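Local coordinates for protein transcriptional regulator, TetR family (Marinobacter aquaeolei, PDB 3NNR) that probably binds DNA as a dimeric transcriptional regulator of the TetR family, joining a helix-turn-helix motif to a larger helical domain, at residues 8-13 against 29-34; 80-85 against 207-212; 86-91 against 157-162. All blocks are in the same frame, centred on the assembly; numbering follows the deposited sequence.

Contact 1. Residues 8-13 against 29-34; sequences DKILLS and NHIAAH
Ser13 and His34 meet at the rim of an imidazole. The serine hydroxyl oxygen comes in at the edge of the His34 ring, close to its plane, with OG of Ser13 3.7 Å from CD2 of His34 and 4.1 Å from NE2 of His34. This is van der Waals packing and not a hydrogen bond, since the atom that the oxygen approaches most closely is a ring carbon. Two torsions bring the groups together: the imidazole is swung out with CG opposite the backbone N of His34 (chi1 -176°), while OG of Ser13 lies beside its own backbone N and opposite the carbonyl carbon (chi1 -72°). CB of Ser13 adds a second approach to the same ring atom, 3.9 Å from CD2 of His34. The contact lies in the N-terminal region that probably binds DNA, as in TetR-family proteins: helix 28-35 lies in the predicted helix-turn-helix motif, and helix 6-21 packs against it, Ser13 and Ile31 having the nearest CA atoms at 7.2 Å. On the buried side of this pairing two isoleucines touch through a methyl each, CG2 of Ile10 lying 4.3 Å from CG2 of Ile31. Ile52 of helix 49-67 touches both of them, and Leu42 of helix 39-45 also packs on Ile10, so the pair belongs to a small apolar core shared by four helices. The His34 side chain, by contrast, is exposed, resting also on Glu16 and Leu17 farther along helix 6-21.

Contact 2. Residues 80-85 against 207-212; sequences DMTFYL and LALREK
Leu209 reaches from the last helix of the chain, 200-211, toward helix 78-94, and its side chain carries the whole contact within the helical C-terminal domain, the part that in TetR-family proteins usually serves ligand recognition and dimerisation. Its CG stands opposite the backbone N (chi1 -178°), which extends the isobutyl group outward to meet two neighbours on consecutive positions of the facing helix. Thr82 offers its methyl: CG2 of Thr82 lies against both branches of the leucine, 3.6 Å from CD2 and 3.8 Å from CD1 of Leu209. The threonine's polar end is occupied otherwise, OG1 being hydrogen-bonded to the carbonyl oxygen of Glu79 one turn back. Met81, present as selenomethionine, has an extended chain up to the selenium and then bends (chi3 67°), and it runs past Leu209 in the opposite direction. Leu191 of helix 186-194 also packs on Met81, and an unidentified bound molecule, probably from the crystallisation liquor, lies about 4 Å from this side chain and may mark a pocket. Cut back to an alanine, Leu209 would probably leave the Thr82 methyl and the end of Met81 without their apolar mate and open a gap between the two helices. The backbones stay well apart, and the bend in Met81 brings its terminal CE to 3.6 Å from CD2 of Leu209.

Contact 3. Residues 86-91 against 157-162; sequences ESVFDG and LVITNW
Phe89 projects its ring from helix 78-94 onto Ile159 near the end of helix 145-160, in the interior of the TetR-type C-terminal helical domain. This is the tight part of the contact. A methyl of the isoleucine sits over one face of the phenyl ring in a CH-pi interaction, CG2 of Ile159 being 4.2 Å from the ring centroid of Phe89 and 19° off the ring normal. The methyl is shifted toward the rim, and CZ of Phe89, 3.9 Å from CG2 of Ile159, is its closest ring atom. With chi1 at -67°, CG1 of Ile159 sits beside the backbone N and CG2 lies opposite it, a setting that lays CG2 over the ring while CG1 also reaches it, 4.1 Å from CZ of Phe89. Trp162 comes against the ring from another direction: its CB lies in the phenyl plane at the edge, 3.8 Å from CE1 of Phe89. The five-membered ring of the indole is turned nearly perpendicular to the phenyl, at 87°, but the approach is oblique. Phe89 is buried, and Ile187 of helix 186-194 also packs on it. The tryptophan in turn packs on Leu153 of the second subunit, and Val158 on Asn154 of that subunit, which places the end of helix 145-160 and the start of helix 162-169 at the dimer interface. Packing is looser on the side of Val88, a partly exposed residue that has Leu68 as a further neighbour and an unidentified bound molecule about 4 Å from its side chain. The valine crosses Ile159 at roughly a right angle and touches it with one branch, CG1 of Val88 lying 4.2 Å from CG2 of Ile159.

In the fold
The three contacts trace the two-part build of a TetR-family regulator. Contact 1 comes first along the chain and belongs to the probable DNA-binding end; contacts 2 and 3 lie in the C-terminal helical domain, their centres about 37 and 26 Å from that of contact 1. Helix 78-94 is common to contacts 2 and 3, whose centres are about 13 Å apart: 80-85 meets the final helix, and the next turns, 86-91, meet helix 145-160. The pairing in contact 3 closes within the longer span bridged by contact 2. They touch directly, CD2 of Leu85 lying 4.0 Å from CD1 of Ile159, and helices 200-211 and 145-160 both also reach the second subunit.

Contact 1. Residues 8-13 against 29-34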
loop_
_atom_site.group_PDB
_atom_site.type_symbol
_atom_site.label_atom_id
_atom_site.label_comp_id
_atom_site.label_asym_id
_atom_site.label_seq_id
_atom_site.Cartn_x
_atom_site.Cartn_y
_atom_site.Cartn_z
ATOM N N ASP A 8 25.139 -7.559 17.443
ATOM C CA ASP A 8 24.507 -8.193 16.270
ATOM C C ASP A 8 23.291 -9.044 16.689
ATOM O O ASP A 8 22.309 -9.076 15.960
ATOM C CB ASP A 8 25.535 -8.975 15.441
ATOM C CG ASP A 8 26.562 -8.066 14.752
ATOM O OD1 ASP A 8 26.187 -6.994 14.200
ATOM O OD2 ASP A 8 27.752 -8.445 14.738
ATOM N N LYS A 9 23.365 -9.691 17.856
ATOM C CA LYS A 9 22.242 -10.412 18.426
ATOM C C LYS A 9 21.107 -9.427 18.683
ATOM O O LYS A 9 19.947 -9.706 18.307
ATOM C CB LYS A 9 22.576 -11.126 19.745
ATOM C CG LYS A 9 23.433 -12.382 19.663
ATOM C CD LYS A 9 23.615 -12.993 21.086
ATOM C CE LYS A 9 24.482 -14.264 21.076
ATOM N NZ LYS A 9 24.840 -14.739 22.458
ATOM N N ILE A 10 21.435 -8.278 19.288
ATOM C CA ILE A 10 20.428 -7.270 19.580
ATOM C C ILE A 10 19.669 -6.867 18.310
ATOM O O ILE A 10 18.447 -6.767 18.362
ATOM C CB ILE A 10 20.990 -5.994 20.291
ATOM C CG1 ILE A 10 21.540 -6.317 21.684
ATOM C CG2 ILE A 10 19.864 -4.934 20.457
ATOM C CD1 ILE A 10 22.499 -5.279 22.193
ATOM N N LEU A 11 20.384 -6.623 17.205
ATOM C CA LEU A 11 19.741 -6.245 15.931
ATOM C C LEU A 11 18.926 -7.426 15.375
ATOM O O LEU A 11 17.813 -7.241 14.944
ATOM C CB LEU A 11 20.770 -5.781 14.891
ATOM C CG LEU A 11 21.494 -4.434 15.066
ATOM C CD1 LEU A 11 22.754 -4.368 14.184
ATOM C CD2 LEU A 11 20.544 -3.271 14.752
ATOM N N LEU A 12 19.471 -8.634 15.441
ATOM C CA LEU A 12 18.792 -9.836 14.916
ATOM C C LEU A 12 17.494 -10.140 15.704
ATOM O O LEU A 12 16.417 -10.372 15.106
ATOM C CB LEU A 12 19.733 -11.055 14.950
ATOM C CG LEU A 12 19.593 -12.124 13.854
ATOM C CD1 LEU A 12 20.258 -13.428 14.348
ATOM C CD2 LEU A 12 18.145 -12.404 13.371
ATOM N N SER A 13 17.606 -10.136 17.027
ATOM C CA SER A 13 16.474 -10.388 17.905
ATOM C C SER A 13 15.414 -9.291 17.862
ATOM O O SER A 13 14.225 -9.592 17.918
ATOM C CB SER A 13 16.918 -10.613 19.346
ATOM O OG SER A 13 17.556 -11.861 19.469
ATOM N N ASN A 29 13.127 -2.966 27.010
ATOM C CA ASN A 29 13.100 -3.932 28.120
ATOM C C ASN A 29 12.735 -5.332 27.664
ATOM O O ASN A 29 13.324 -6.290 28.156
ATOM C CB ASN A 29 12.207 -3.464 29.274
ATOM C CG ASN A 29 12.802 -2.273 30.037
ATOM O OD1 ASN A 29 14.031 -2.142 30.216
ATOM N ND2 ASN A 29 11.932 -1.407 30.497
ATOM N N HIS A 30 11.802 -5.444 26.712
ATOM C CA HIS A 30 11.429 -6.746 26.138
ATOM C C HIS A 30 12.630 -7.349 25.424
ATOM O O HIS A 30 12.908 -8.542 25.590
ATOM C CB HIS A 30 10.289 -6.674 25.101
ATOM C CG HIS A 30 8.943 -6.313 25.653
ATOM N ND1 HIS A 30 8.411 -5.048 25.555
ATOM C CD2 HIS A 30 7.987 -7.071 26.241
ATOM C CE1 HIS A 30 7.206 -5.030 26.092
ATOM N NE2 HIS A 30 6.925 -6.244 26.520
ATOM N N ILE A 31 13.345 -6.516 24.659
ATOM C CA ILE A 31 14.475 -6.983 23.870
ATOM C C ILE A 31 15.597 -7.473 24.831
ATOM O O ILE A 31 16.124 -8.558 24.669
ATOM C CB ILE A 31 14.947 -5.913 22.868
ATOM C CG1 ILE A 31 13.830 -5.527 21.882
ATOM C CG2 ILE A 31 16.158 -6.441 22.066
ATOM C CD1 ILE A 31 14.069 -4.144 21.241
ATOM N N ALA A 32 15.903 -6.697 25.864
ATOM C CA ALA A 32 16.875 -7.111 26.883
ATOM C C ALA A 32 16.453 -8.435 27.536
ATOM O O ALA A 32 17.276 -9.338 27.670
ATOM C CB ALA A 32 17.061 -6.023 27.949
ATOM N N ALA A 33 15.174 -8.550 27.905
ATOM C CA ALA A 33 14.655 -9.768 28.543
ATOM C C ALA A 33 14.798 -11.012 27.644
ATOM O O ALA A 33 15.248 -12.065 28.124
ATOM C CB ALA A 33 13.208 -9.577 28.995
ATOM N N HIS A 34 14.459 -10.863 26.355
ATOM C CA HIS A 34 14.536 -11.949 25.339
ATOM C C HIS A 34 15.976 -12.431 25.242
ATOM O O HIS A 34 16.239 -13.627 25.349
ATOM C CB HIS A 34 14.025 -11.445 23.968
ATOM C CG HIS A 34 13.961 -12.484 22.872
ATOM N ND1 HIS A 34 12.927 -13.392 22.754
ATOM C CD2 HIS A 34 14.747 -12.674 21.780
ATOM C CE1 HIS A 34 13.115 -14.135 21.676
ATOM N NE2 HIS A 34 14.207 -13.713 21.061
#

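Contact 2. Residues 80-85 against 207-212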
loop_
_atom_site.group_PDB
_atom_site.type_symbol
_atom_site.label_atom_id
_atom_site.label_comp_id
_atom_site.label_asym_id
_atom_site.label_seq_id
_atom_site.Cartn_x
_atom_site.Cartn_y
_atom_site.Cartn_z
ATOM N N ASP A 80 17.063 -12.352 -14.838
ATOM C CA ASP A 80 17.343 -11.140 -14.042
ATOM C C ASP A 80 16.058 -10.496 -13.530
ATOM O O ASP A 80 16.000 -10.026 -12.390
ATOM C CB ASP A 80 18.060 -10.048 -14.850
ATOM C CG ASP A 80 19.439 -10.414 -15.264
ATOM O OD1 ASP A 80 20.091 -11.281 -14.635
ATOM O OD2 ASP A 80 19.902 -9.769 -16.228
HETATM N N MSE A 81 15.044 -10.448 -14.387
HETATM C CA MSE A 81 13.766 -9.852 -14.007
HETATM C C MSE A 81 13.167 -10.607 -12.797
HETATM O O MSE A 81 12.826 -9.989 -11.790
HETATM C CB MSE A 81 12.807 -9.816 -15.199
HETATM C CG MSE A 81 11.553 -9.021 -14.953
HETATM SE SE MSE A 81 10.398 -9.187 -16.478
HETATM C CE MSE A 81 9.928 -11.073 -16.361
ATOM N N THR A 82 13.122 -11.934 -12.890
ATOM C CA THR A 82 12.578 -12.774 -11.823
ATOM C C THR A 82 13.402 -12.646 -10.538
ATOM O O THR A 82 12.842 -12.660 -9.443
ATOM C CB THR A 82 12.481 -14.242 -12.250
ATOM O OG1 THR A 82 13.770 -14.702 -12.628
ATOM C CG2 THR A 82 11.591 -14.382 -13.435
ATOM N N PHE A 83 14.722 -12.515 -10.675
ATOM C CA PHE A 83 15.589 -12.317 -9.522
ATOM C C PHE A 83 15.250 -10.964 -8.838
ATOM O O PHE A 83 14.974 -10.919 -7.626
ATOM C CB PHE A 83 17.069 -12.407 -9.875
ATOM C CG PHE A 83 17.906 -11.649 -8.917
ATOM C CD1 PHE A 83 18.075 -12.121 -7.625
ATOM C CD2 PHE A 83 18.415 -10.393 -9.256
ATOM C CE1 PHE A 83 18.775 -11.364 -6.690
ATOM C CE2 PHE A 83 19.130 -9.649 -8.345
ATOM C CZ PHE A 83 19.313 -10.130 -7.052
ATOM N N TYR A 84 15.240 -9.871 -9.603
ATOM C CA TYR A 84 14.910 -8.563 -9.026
ATOM C C TYR A 84 13.578 -8.606 -8.269
ATOM O O TYR A 84 13.474 -8.074 -7.145
ATOM C CB TYR A 84 14.848 -7.427 -10.073
ATOM C CG TYR A 84 16.123 -7.177 -10.877
ATOM C CD1 TYR A 84 17.361 -7.052 -10.254
ATOM C CD2 TYR A 84 16.079 -7.008 -12.261
ATOM C CE1 TYR A 84 18.532 -6.805 -10.992
ATOM C CE2 TYR A 84 17.260 -6.779 -13.017
ATOM C CZ TYR A 84 18.473 -6.676 -12.378
ATOM O OH TYR A 84 19.624 -6.466 -13.108
ATOM N N LEU A 85 12.570 -9.245 -8.869
ATOM C CA LEU A 85 11.244 -9.336 -8.256
ATOM C C LEU A 85 11.245 -10.230 -7.026
ATOM O O LEU A 85 10.848 -9.797 -5.978
ATOM C CB LEU A 85 10.177 -9.800 -9.266
ATOM C CG LEU A 85 9.778 -8.799 -10.335
ATOM C CD1 LEU A 85 8.837 -9.453 -11.318
ATOM C CD2 LEU A 85 9.134 -7.589 -9.697
ATOM N N LEU A 207 4.216 -14.249 -20.473
ATOM C CA LEU A 207 2.904 -14.751 -19.987
ATOM C C LEU A 207 3.036 -16.135 -19.338
ATOM O O LEU A 207 2.377 -16.411 -18.330
ATOM C CB LEU A 207 1.869 -14.842 -21.105
ATOM C CG LEU A 207 1.060 -13.618 -21.521
ATOM C CD1 LEU A 207 1.864 -12.346 -21.480
ATOM C CD2 LEU A 207 0.439 -13.863 -22.907
ATOM N N ALA A 208 3.864 -16.997 -19.942
ATOM C CA ALA A 208 4.128 -18.375 -19.443
ATOM C C ALA A 208 4.764 -18.333 -18.062
ATOM O O ALA A 208 4.395 -19.103 -17.170
ATOM C CB ALA A 208 5.019 -19.159 -20.429
ATOM N N LEU A 209 5.713 -17.410 -17.916
ATOM C CA LEU A 209 6.400 -17.135 -16.658
ATOM C C LEU A 209 5.437 -16.577 -15.610
ATOM O O LEU A 209 5.466 -17.006 -14.448
ATOM C CB LEU A 209 7.523 -16.111 -16.903
ATOM C CG LEU A 209 8.447 -15.678 -15.752
ATOM C CD1 LEU A 209 9.229 -16.865 -15.130
ATOM C CD2 LEU A 209 9.401 -14.627 -16.297
ATOM N N ARG A 210 4.615 -15.602 -16.031
ATOM C CA ARG A 210 3.593 -14.966 -15.178
ATOM C C ARG A 210 2.663 -16.017 -14.559
ATOM O O ARG A 210 2.457 -16.009 -13.344
ATOM C CB ARG A 210 2.817 -13.891 -15.970
ATOM C CG ARG A 210 1.601 -13.277 -15.269
ATOM C CD ARG A 210 1.116 -12.023 -16.002
ATOM N NE ARG A 210 -0.170 -11.551 -15.479
ATOM C CZ ARG A 210 -1.391 -11.952 -15.881
ATOM N NH1 ARG A 210 -1.558 -12.885 -16.818
ATOM N NH2 ARG A 210 -2.482 -11.432 -15.306
ATOM N N GLU A 211 2.167 -16.932 -15.395
ATOM C CA GLU A 211 1.319 -18.050 -14.940
ATOM C C GLU A 211 1.907 -18.914 -13.831
ATOM O O GLU A 211 1.161 -19.345 -12.939
ATOM C CB GLU A 211 0.908 -18.955 -16.112
ATOM C CG GLU A 211 -0.135 -18.339 -16.996
ATOM C CD GLU A 211 -1.446 -18.165 -16.267
ATOM O OE1 GLU A 211 -2.056 -19.197 -15.891
ATOM O OE2 GLU A 211 -1.837 -16.992 -16.042
ATOM N N LYS A 212 3.227 -19.147 -13.863
ATOM C CA LYS A 212 3.889 -19.923 -12.795
ATOM C C LYS A 212 3.733 -19.267 -11.406
ATOM O O LYS A 212 3.898 -19.955 -10.421
ATOM C CB LYS A 212 5.367 -20.255 -13.113
#

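Contact 3. Residues 86-91 against 157-162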
loop_
_atom_site.group_PDB
_atom_site.type_symbol
_atom_site.label_atom_id
_atom_site.label_comp_id
_atom_site.label_asym_id
_atom_site.label_seq_id
_atom_site.Cartn_x
_atom_site.Cartn_y
_atom_site.Cartn_z
ATOM N N GLU A 86 11.714 -11.458 -7.154
ATOM C CA GLU A 86 11.751 -12.380 -5.998
ATOM C C GLU A 86 12.532 -11.861 -4.782
ATOM O O GLU A 86 12.071 -11.986 -3.645
ATOM C CB GLU A 86 12.309 -13.752 -6.393
ATOM C CG GLU A 86 11.301 -14.611 -7.186
ATOM C CD GLU A 86 11.706 -16.080 -7.333
ATOM O OE1 GLU A 86 12.493 -16.606 -6.514
ATOM O OE2 GLU A 86 11.193 -16.726 -8.257
ATOM N N SER A 87 13.699 -11.277 -5.049
ATOM C CA SER A 87 14.606 -10.809 -4.009
ATOM C C SER A 87 14.038 -9.639 -3.233
ATOM O O SER A 87 14.196 -9.583 -2.025
ATOM C CB SER A 87 15.986 -10.476 -4.611
ATOM O OG SER A 87 15.956 -9.355 -5.476
ATOM N N VAL A 88 13.383 -8.716 -3.939
ATOM C CA VAL A 88 12.691 -7.593 -3.317
ATOM C C VAL A 88 11.502 -8.134 -2.488
ATOM O O VAL A 88 11.317 -7.692 -1.374
ATOM C CB VAL A 88 12.238 -6.525 -4.360
ATOM C CG1 VAL A 88 11.385 -5.487 -3.724
ATOM C CG2 VAL A 88 13.459 -5.857 -4.974
ATOM N N PHE A 89 10.721 -9.082 -3.022
ATOM C CA PHE A 89 9.616 -9.674 -2.235
ATOM C C PHE A 89 10.136 -10.383 -0.981
ATOM O O PHE A 89 9.549 -10.210 0.080
ATOM C CB PHE A 89 8.673 -10.583 -3.047
ATOM C CG PHE A 89 7.558 -9.841 -3.740
ATOM C CD1 PHE A 89 6.445 -9.422 -3.024
ATOM C CD2 PHE A 89 7.596 -9.580 -5.095
ATOM C CE1 PHE A 89 5.398 -8.725 -3.661
ATOM C CE2 PHE A 89 6.561 -8.907 -5.730
ATOM C CZ PHE A 89 5.469 -8.477 -5.014
ATOM N N ASP A 90 11.223 -11.140 -1.100
ATOM C CA ASP A 90 11.865 -11.768 0.073
ATOM C C ASP A 90 12.292 -10.712 1.089
ATOM O O ASP A 90 12.142 -10.920 2.283
ATOM C CB ASP A 90 13.106 -12.567 -0.312
ATOM C CG ASP A 90 13.751 -13.268 0.896
ATOM O OD1 ASP A 90 13.165 -14.292 1.332
ATOM O OD2 ASP A 90 14.826 -12.799 1.392
ATOM N N GLY A 91 12.821 -9.585 0.614
ATOM C CA GLY A 91 13.214 -8.485 1.499
ATOM C C GLY A 91 12.035 -7.936 2.283
ATOM O O GLY A 91 12.097 -7.805 3.506
ATOM N N LEU A 157 4.067 0.893 -6.013
ATOM C CA LEU A 157 2.807 0.929 -5.269
ATOM C C LEU A 157 2.234 -0.484 -5.058
ATOM O O LEU A 157 1.758 -0.806 -3.976
ATOM C CB LEU A 157 1.779 1.844 -5.977
ATOM C CG LEU A 157 2.029 3.367 -5.962
ATOM C CD1 LEU A 157 1.107 4.136 -6.928
ATOM C CD2 LEU A 157 1.826 3.932 -4.562
ATOM N N VAL A 158 2.310 -1.320 -6.090
ATOM C CA VAL A 158 1.824 -2.700 -6.025
ATOM C C VAL A 158 2.703 -3.570 -5.147
ATOM O O VAL A 158 2.190 -4.300 -4.323
ATOM C CB VAL A 158 1.686 -3.340 -7.430
ATOM C CG1 VAL A 158 1.590 -4.876 -7.347
ATOM C CG2 VAL A 158 0.476 -2.732 -8.161
ATOM N N ILE A 159 4.009 -3.493 -5.323
ATOM C CA ILE A 159 4.931 -4.351 -4.574
ATOM C C ILE A 159 4.886 -4.077 -3.079
ATOM O O ILE A 159 4.683 -4.977 -2.291
ATOM C CB ILE A 159 6.376 -4.240 -5.072
ATOM C CG1 ILE A 159 6.491 -4.816 -6.482
ATOM C CG2 ILE A 159 7.280 -5.069 -4.213
ATOM C CD1 ILE A 159 7.895 -4.757 -7.083
ATOM N N THR A 160 5.003 -2.820 -2.709
ATOM C CA THR A 160 5.057 -2.435 -1.296
ATOM C C THR A 160 3.743 -2.530 -0.557
ATOM O O THR A 160 3.766 -2.437 0.650
ATOM C CB THR A 160 5.646 -1.033 -1.119
ATOM O OG1 THR A 160 4.799 -0.057 -1.730
ATOM C CG2 THR A 160 7.004 -0.992 -1.734
ATOM N N ASN A 161 2.620 -2.704 -1.252
ATOM C CA ASN A 161 1.322 -2.890 -0.616
ATOM C C ASN A 161 0.787 -4.338 -0.689
ATOM O O ASN A 161 -0.378 -4.588 -0.311
ATOM C CB ASN A 161 0.277 -1.959 -1.297
ATOM C CG ASN A 161 -0.920 -1.591 -0.377
ATOM O OD1 ASN A 161 -0.747 -1.407 0.839
ATOM N ND2 ASN A 161 -2.135 -1.450 -0.974
ATOM N N TRP A 162 1.600 -5.294 -1.153
ATOM C CA TRP A 162 1.126 -6.678 -1.327
ATOM C C TRP A 162 0.931 -7.395 0.013
ATOM O O TRP A 162 -0.096 -8.036 0.191
ATOM C CB TRP A 162 2.073 -7.464 -2.239
ATOM C CG TRP A 162 1.556 -8.837 -2.548
ATOM C CD1 TRP A 162 2.116 -10.020 -2.189
ATOM C CD2 TRP A 162 0.344 -9.155 -3.233
ATOM N NE1 TRP A 162 1.341 -11.067 -2.634
ATOM C CE2 TRP A 162 0.242 -10.562 -3.268
ATOM C CE3 TRP A 162 -0.673 -8.381 -3.829
ATOM C CZ2 TRP A 162 -0.835 -11.225 -3.881
ATOM C CZ3 TRP A 162 -1.736 -9.026 -4.412
ATOM C CH2 TRP A 162 -1.806 -10.443 -4.458
#